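Local coordinates for protein metallo-beta-lactamase 1 (PDB 5MMD) that probably catalyses the zinc-dependent hydrolysis of beta-lactams to substituted beta-amino acids, as a class B metallo-beta-lactamase linked to antibiotic resistance, at residues K195-G200 with E208-T213; E81-G86 with G157-R162. All coordinates share one frame; numbering follows the deposited sequence.

Overall arrangement
The centres of the two contacts lie about 14 Å apart, and both share the five-stranded mixed sheet, in which strands 154-158 and 196-199 run parallel as neighbours. Interaction 2 comes first along the chain and brings residues 81-86, beyond strand 70-75 of the other sheet, up to the end of strand 154-158. Interaction 1 follows, laying helix 208-223 over edge strand 196-199. They meet directly: Val198 O receives the N-H of Gly157, and a hydroxyl of the helix meets the backbone just after the Cys159 turns. The backbone around this zinc ligand thus links the metal site, at the edge of the sandwich where the two sheets meet, to an outer helical layer of the alpha-beta/beta-alpha fold.

Interaction 1 of 2, residues K195-G200 with E208-T213; sequences KIVVPG and ELLKHT. With ZN (zinc ion), chain D.
Leu209 rests on Val197 and Pro199, and its neighbour Leu210 on Val197, where helix 208-223 covers the edge strand 196-199, a helix-on-sheet layer of the alpha-beta/beta-alpha sandwich of metallo-beta-lactamases. The axes of the two short segments approach to 8.7 Å at an angle of 49°, and all four touching residues are buried.

The contact between them is apolar. Val197 and Leu209 pass alongside each other in opposite directions, the CG1 methyl of the valine lying 3.8 Å from CB of the leucine. With CG1 anti to the backbone N (chi1 179°), that methyl also reaches Leu210, whose CD2 approaches it to 4.0 Å. The CD2 branch of Leu209 goes further along the strand: it lies 3.7 Å from Pro199 CD, with CG and CB of the same ring slightly more distant, and it also sits over the backbone oxygen of Val197. Leu210 continues the apolar layer beyond the strand, touching Leu155, Ile161 and Ile188.

No hydrogen bond crosses between the segments; within the helix, Leu209 O accepts the backbone N-H of Thr213 and, at 2.9 Å, its OG1 as well, the two coming from opposite faces of the carbonyl plane. The hydroxyl tilts 25° from that plane. Thr213 OG1 in turn takes the N-H of Arg162, so a single buried hydroxyl ties the helix to the backbone just past the turns that follow strand 154-158.

On a part of the helix away from the strand, His212 binds a zinc ion separate from the two metals of the active site. Its ring is held from both nitrogens: NE2 bonds to Ser166 O, while ND1 meets the zinc at 2.1 Å.

Interaction 2 of 2, residues E81-G86 with G157-R162; sequences EDKTAG and GGCFIR. With ZN (zinc ion), chain C.
Lys83 NZ, at the end of a side chain that runs past Cys159, is gripped by Ser34 OG, Asn35 O and Gly200 O. These hydrogen bonds hold the buried ammonium group between strand 32-41 and Gly200, next to the zinc ligand His201. On the way there the side chain bends at chi2 (-51°) and then runs extended, bringing the CE methylene to 3.4 Å from Cys159 SG, a close contact made by carbon. NZ itself stays 4.1 Å from the sulfur and keeps only a long salt bridge to Asp82 OD2. Its positive charge would probably help to offset the negative ligands of the metal.

The other link between the segments runs through that metal, a zinc ion that takes one ligand from each segment. Asp82 OD2 binds it at 2.0 Å and Cys159 SG at 2.4 Å, with an OD2-zinc-SG angle of about 116°, close to tetrahedral. The two ligand atoms are 3.7 Å apart, so the ion does the joining. OD1 of Asp82 lies 3.4 Å from the zinc, too far to share in binding, and instead accepts a hydrogen bond from water 2, itself a zinc ligand at 2.1 Å. The carboxylate is therefore held at both oxygens.

Cys159 is presented by two overlapping turns at the end of strand 154-158, a type II' turn from Gly157 to Phe160 and a type I turn from Gly158 to Ile161. Gly158 begins the bend with a positive phi (57°), and the second turn closes with Ile161 N bonded to Gly158 O at 2.9 Å. His201 completes the Asp-Cys-His zinc site, which lies beside the three-histidine site of His78, His80 and His140 in the dinuclear centre characteristic of subclass B1 metallo-beta-lactamases.

Interaction 1 of 2, residues K195-G200 with E208-T213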
loop_
_atom_site.group_PDB
_atom_site.type_symbol
_atom_site.label_atom_id
_atom_site.label_comp_id
_atom_site.label_asym_id
_atom_site.label_seq_id
_atom_site.Cartn_x
_atom_site.Cartn_y
_atom_site.Cartn_z
ATOM N N LYS A 195 12.001 -5.730 9.525
ATOM C CA LYS A 195 13.325 -5.093 9.372
ATOM C C LYS A 195 13.227 -3.774 8.655
ATOM O O LYS A 195 13.936 -2.771 8.972
ATOM C CB LYS A 195 14.248 -6.026 8.602
ATOM C CG LYS A 195 14.790 -7.163 9.438
ATOM C CE LYS A 195 16.595 -8.972 9.416
ATOM N NZ LYS A 195 16.028 -10.214 8.819
ATOM N N ILE A 196 12.349 -3.783 7.664
ATOM C CA ILE A 196 11.980 -2.599 6.911
ATOM C C ILE A 196 10.460 -2.410 6.936
ATOM O O ILE A 196 9.669 -3.350 6.707
ATOM C CB ILE A 196 12.428 -2.687 5.451
ATOM C CG1 ILE A 196 13.939 -2.889 5.360
ATOM C CG2 ILE A 196 11.906 -1.483 4.674
ATOM C CD1 ILE A 196 14.466 -2.863 3.936
ATOM N N VAL A 197 10.057 -1.192 7.228
ATOM C CA VAL A 197 8.658 -0.806 7.142
ATOM C C VAL A 197 8.508 0.350 6.150
ATOM O O VAL A 197 9.255 1.341 6.196
ATOM C CB VAL A 197 8.122 -0.429 8.503
ATOM C CG1 VAL A 197 6.677 -0.015 8.374
ATOM C CG2 VAL A 197 8.260 -1.600 9.477
ATOM N N VAL A 198 7.566 0.186 5.235
ATOM C CA VAL A 198 7.322 1.103 4.139
ATOM C C VAL A 198 5.963 1.781 4.360
ATOM O O VAL A 198 4.921 1.114 4.304
ATOM C CB VAL A 198 7.335 0.367 2.785
ATOM C CG1 VAL A 198 7.037 1.312 1.607
ATOM C CG2 VAL A 198 8.633 -0.360 2.584
ATOM N N PRO A 199 5.968 3.103 4.622
ATOM C CA PRO A 199 4.712 3.810 4.821
ATOM C C PRO A 199 4.070 4.104 3.472
ATOM O O PRO A 199 4.778 4.011 2.476
ATOM C CB PRO A 199 5.158 5.091 5.533
ATOM C CG PRO A 199 6.483 5.391 4.892
ATOM C CD PRO A 199 7.125 4.015 4.696
ATOM N N GLY A 200 2.781 4.441 3.434
ATOM C CA GLY A 200 2.119 4.764 2.182
ATOM C C GLY A 200 2.618 6.052 1.562
ATOM O O GLY A 200 2.598 6.213 0.334
ATOM N N GLU A 208 10.411 0.997 14.001
ATOM C CA GLU A 208 9.934 2.190 14.725
ATOM C C GLU A 208 8.687 2.826 14.077
ATOM O O GLU A 208 7.894 3.466 14.756
ATOM C CB GLU A 208 11.035 3.261 14.857
ATOM C CG GLU A 208 10.660 4.433 15.803
ATOM C CD GLU A 208 11.816 5.437 16.039
ATOM O OE1 GLU A 208 12.836 5.350 15.313
ATOM O OE2 GLU A 208 11.733 6.305 16.963
ATOM N N LEU A 209 8.496 2.650 12.776
ATOM C CA LEU A 209 7.340 3.236 12.134
ATOM C C LEU A 209 6.045 2.687 12.715
ATOM O O LEU A 209 5.049 3.425 12.810
ATOM C CB LEU A 209 7.367 3.009 10.631
ATOM C CG LEU A 209 8.101 4.094 9.838
ATOM C CD1 LEU A 209 9.553 4.181 10.155
ATOM C CD2 LEU A 209 7.892 3.816 8.342
ATOM N N LEU A 210 6.058 1.419 13.117
ATOM C CA LEU A 210 4.891 0.807 13.728
ATOM C C LEU A 210 4.577 1.425 15.100
ATOM O O LEU A 210 3.398 1.742 15.384
ATOM C CB LEU A 210 5.082 -0.706 13.850
ATOM C CG LEU A 210 5.357 -1.465 12.542
ATOM C CD1 LEU A 210 5.311 -2.962 12.779
ATOM C CD2 LEU A 210 4.368 -1.049 11.442
ATOM N N LYS A 211 5.618 1.611 15.917
ATOM C CA LYS A 211 5.479 2.214 17.244
ATOM C C LYS A 211 5.034 3.677 17.119
ATOM O O LYS A 211 4.131 4.125 17.821
ATOM C CB LYS A 211 6.779 2.136 18.045
ATOM C CG LYS A 211 7.260 0.721 18.370
ATOM C CD LYS A 211 8.435 0.658 19.369
ATOM N NZ LYS A 211 8.415 2.824 20.795
ATOM N N HIS A 212 5.683 4.397 16.214
ATOM C CA HIS A 212 5.372 5.790 15.923
ATOM C C HIS A 212 3.881 5.945 15.541
ATOM O O HIS A 212 3.179 6.815 16.038
ATOM C CB HIS A 212 6.311 6.286 14.808
ATOM C CG HIS A 212 6.048 7.694 14.352
ATOM N ND1 HIS A 212 6.192 8.797 15.165
ATOM C CD2 HIS A 212 5.629 8.171 13.157
ATOM C CE1 HIS A 212 5.895 9.886 14.488
ATOM N NE2 HIS A 212 5.534 9.529 13.267
ATOM N N THR A 213 3.395 5.096 14.643
ATOM C CA THR A 213 2.012 5.188 14.205
ATOM C C THR A 213 1.006 4.876 15.346
ATOM O O THR A 213 -0.001 5.586 15.502
ATOM C CB THR A 213 1.745 4.254 13.028
ATOM O OG1 THR A 213 2.572 4.642 11.913
ATOM C CG2 THR A 213 0.282 4.334 12.614
HETATM ZN ZN ZN D . 7.201 8.973 16.946
HETATM O O HOH W 1 7.369 7.162 18.717
#

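Interaction 2 of 2, residues E81-G86 with G157-R162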
loop_
_atom_site.group_PDB
_atom_site.type_symbol
_atom_site.label_atom_id
_atom_site.label_comp_id
_atom_site.label_asym_id
_atom_site.label_seq_id
_atom_site.Cartn_x
_atom_site.Cartn_y
_atom_site.Cartn_z
ATOM N N GLU A 81 -7.452 6.694 -4.432
ATOM C CA GLU A 81 -6.892 6.850 -5.762
ATOM C C GLU A 81 -5.360 6.729 -5.814
ATOM O O GLU A 81 -4.826 6.303 -6.831
ATOM C CB GLU A 81 -7.311 8.195 -6.321
ATOM C CG GLU A 81 -7.038 8.410 -7.786
ATOM C CD GLU A 81 -7.899 7.582 -8.716
ATOM O OE1 GLU A 81 -7.664 7.694 -9.932
ATOM O OE2 GLU A 81 -8.834 6.875 -8.275
ATOM N N ASP A 82 -4.667 7.071 -4.726
ATOM C CA ASP A 82 -3.207 6.982 -4.753
ATOM C C ASP A 82 -2.732 5.515 -4.851
ATOM O O ASP A 82 -1.606 5.292 -5.236
ATOM C CB ASP A 82 -2.526 7.707 -3.550
ATOM C CG ASP A 82 -3.030 7.280 -2.181
ATOM O OD1 ASP A 82 -4.234 6.954 -2.077
ATOM O OD2 ASP A 82 -2.233 7.370 -1.182
ATOM N N LYS A 83 -3.581 4.542 -4.565
ATOM C CA LYS A 83 -3.173 3.114 -4.581
ATOM C C LYS A 83 -3.934 2.258 -5.605
ATOM O O LYS A 83 -3.574 1.085 -5.849
ATOM C CB LYS A 83 -3.369 2.518 -3.188
ATOM C CG LYS A 83 -2.721 3.245 -2.043
ATOM C CD LYS A 83 -1.221 3.541 -2.248
ATOM C CE LYS A 83 -0.651 4.256 -1.016
ATOM N NZ LYS A 83 0.697 4.735 -1.279
ATOM N N THR A 84 -4.972 2.849 -6.209
ATOM C CA THR A 84 -5.860 2.173 -7.141
ATOM C C THR A 84 -5.953 2.848 -8.502
ATOM O O THR A 84 -6.711 2.392 -9.341
ATOM C CB THR A 84 -7.308 2.104 -6.619
ATOM O OG1 THR A 84 -7.809 3.443 -6.431
ATOM C CG2 THR A 84 -7.387 1.288 -5.305
ATOM N N ALA A 85 -5.231 3.940 -8.737
ATOM C CA ALA A 85 -5.466 4.688 -9.977
ATOM C C ALA A 85 -5.237 3.827 -11.198
ATOM O O ALA A 85 -5.847 4.055 -12.239
ATOM C CB ALA A 85 -4.584 5.972 -10.072
ATOM N N GLY A 86 -4.335 2.862 -11.098
ATOM C CA GLY A 86 -3.970 2.092 -12.261
ATOM C C GLY A 86 -4.763 0.821 -12.475
ATOM O O GLY A 86 -4.512 0.108 -13.452
ATOM N N GLY A 157 3.273 -1.107 4.939
ATOM C CA GLY A 157 2.213 -0.633 5.806
ATOM C C GLY A 157 1.116 0.093 5.064
ATOM O O GLY A 157 -0.005 0.197 5.561
ATOM N N GLY A 158 1.430 0.623 3.892
ATOM C CA GLY A 158 0.502 1.502 3.222
ATOM C C GLY A 158 0.129 2.687 4.109
ATOM O O GLY A 158 0.834 3.035 5.063
ATOM N N CYS A 159 -0.982 3.322 3.797
ATOM C CA CYS A 159 -1.266 4.593 4.457
ATOM C C CYS A 159 -1.758 4.377 5.859
ATOM O O CYS A 159 -1.952 5.336 6.581
ATOM C CB CYS A 159 -2.230 5.388 3.625
ATOM S SG CYS A 159 -1.586 5.540 1.971
ATOM N N PHE A 160 -1.916 3.111 6.243
ATOM C CA PHE A 160 -2.173 2.719 7.618
ATOM C C PHE A 160 -0.998 3.054 8.526
ATOM O O PHE A 160 -1.151 3.140 9.767
ATOM C CB PHE A 160 -2.450 1.200 7.684
ATOM C CG PHE A 160 -2.639 0.662 9.076
ATOM C CD1 PHE A 160 -3.789 0.944 9.787
ATOM C CD2 PHE A 160 -1.669 -0.148 9.676
ATOM C CE1 PHE A 160 -3.983 0.453 11.065
ATOM C CE2 PHE A 160 -1.867 -0.656 10.953
ATOM C CZ PHE A 160 -3.030 -0.340 11.649
ATOM N N ILE A 161 0.182 3.176 7.918
ATOM C CA ILE A 161 1.414 3.426 8.670
ATOM C C ILE A 161 1.973 4.754 8.253
ATOM O O ILE A 161 2.100 5.030 7.068
ATOM C CB ILE A 161 2.504 2.291 8.453
ATOM C CG1 ILE A 161 2.012 0.949 8.998
ATOM C CG2 ILE A 161 3.849 2.695 9.096
ATOM C CD1 ILE A 161 1.567 0.990 10.469
ATOM N N ARG A 162 2.285 5.591 9.239
ATOM C CA ARG A 162 2.863 6.903 8.999
ATOM C C ARG A 162 4.382 6.903 9.065
ATOM O O ARG A 162 4.985 6.159 9.836
ATOM C CB ARG A 162 2.323 7.896 10.023
ATOM C CG ARG A 162 0.793 8.014 9.961
ATOM C CD ARG A 162 0.324 8.661 8.653
ATOM N NE ARG A 162 0.687 10.086 8.630
ATOM C CZ ARG A 162 0.651 10.876 7.562
ATOM N NH1 ARG A 162 0.263 10.419 6.361
ATOM N NH2 ARG A 162 0.981 12.147 7.715
HETATM ZN ZN ZN C . -2.472 7.387 0.801
HETATM O O HOH W 2 -4.506 7.747 0.869
#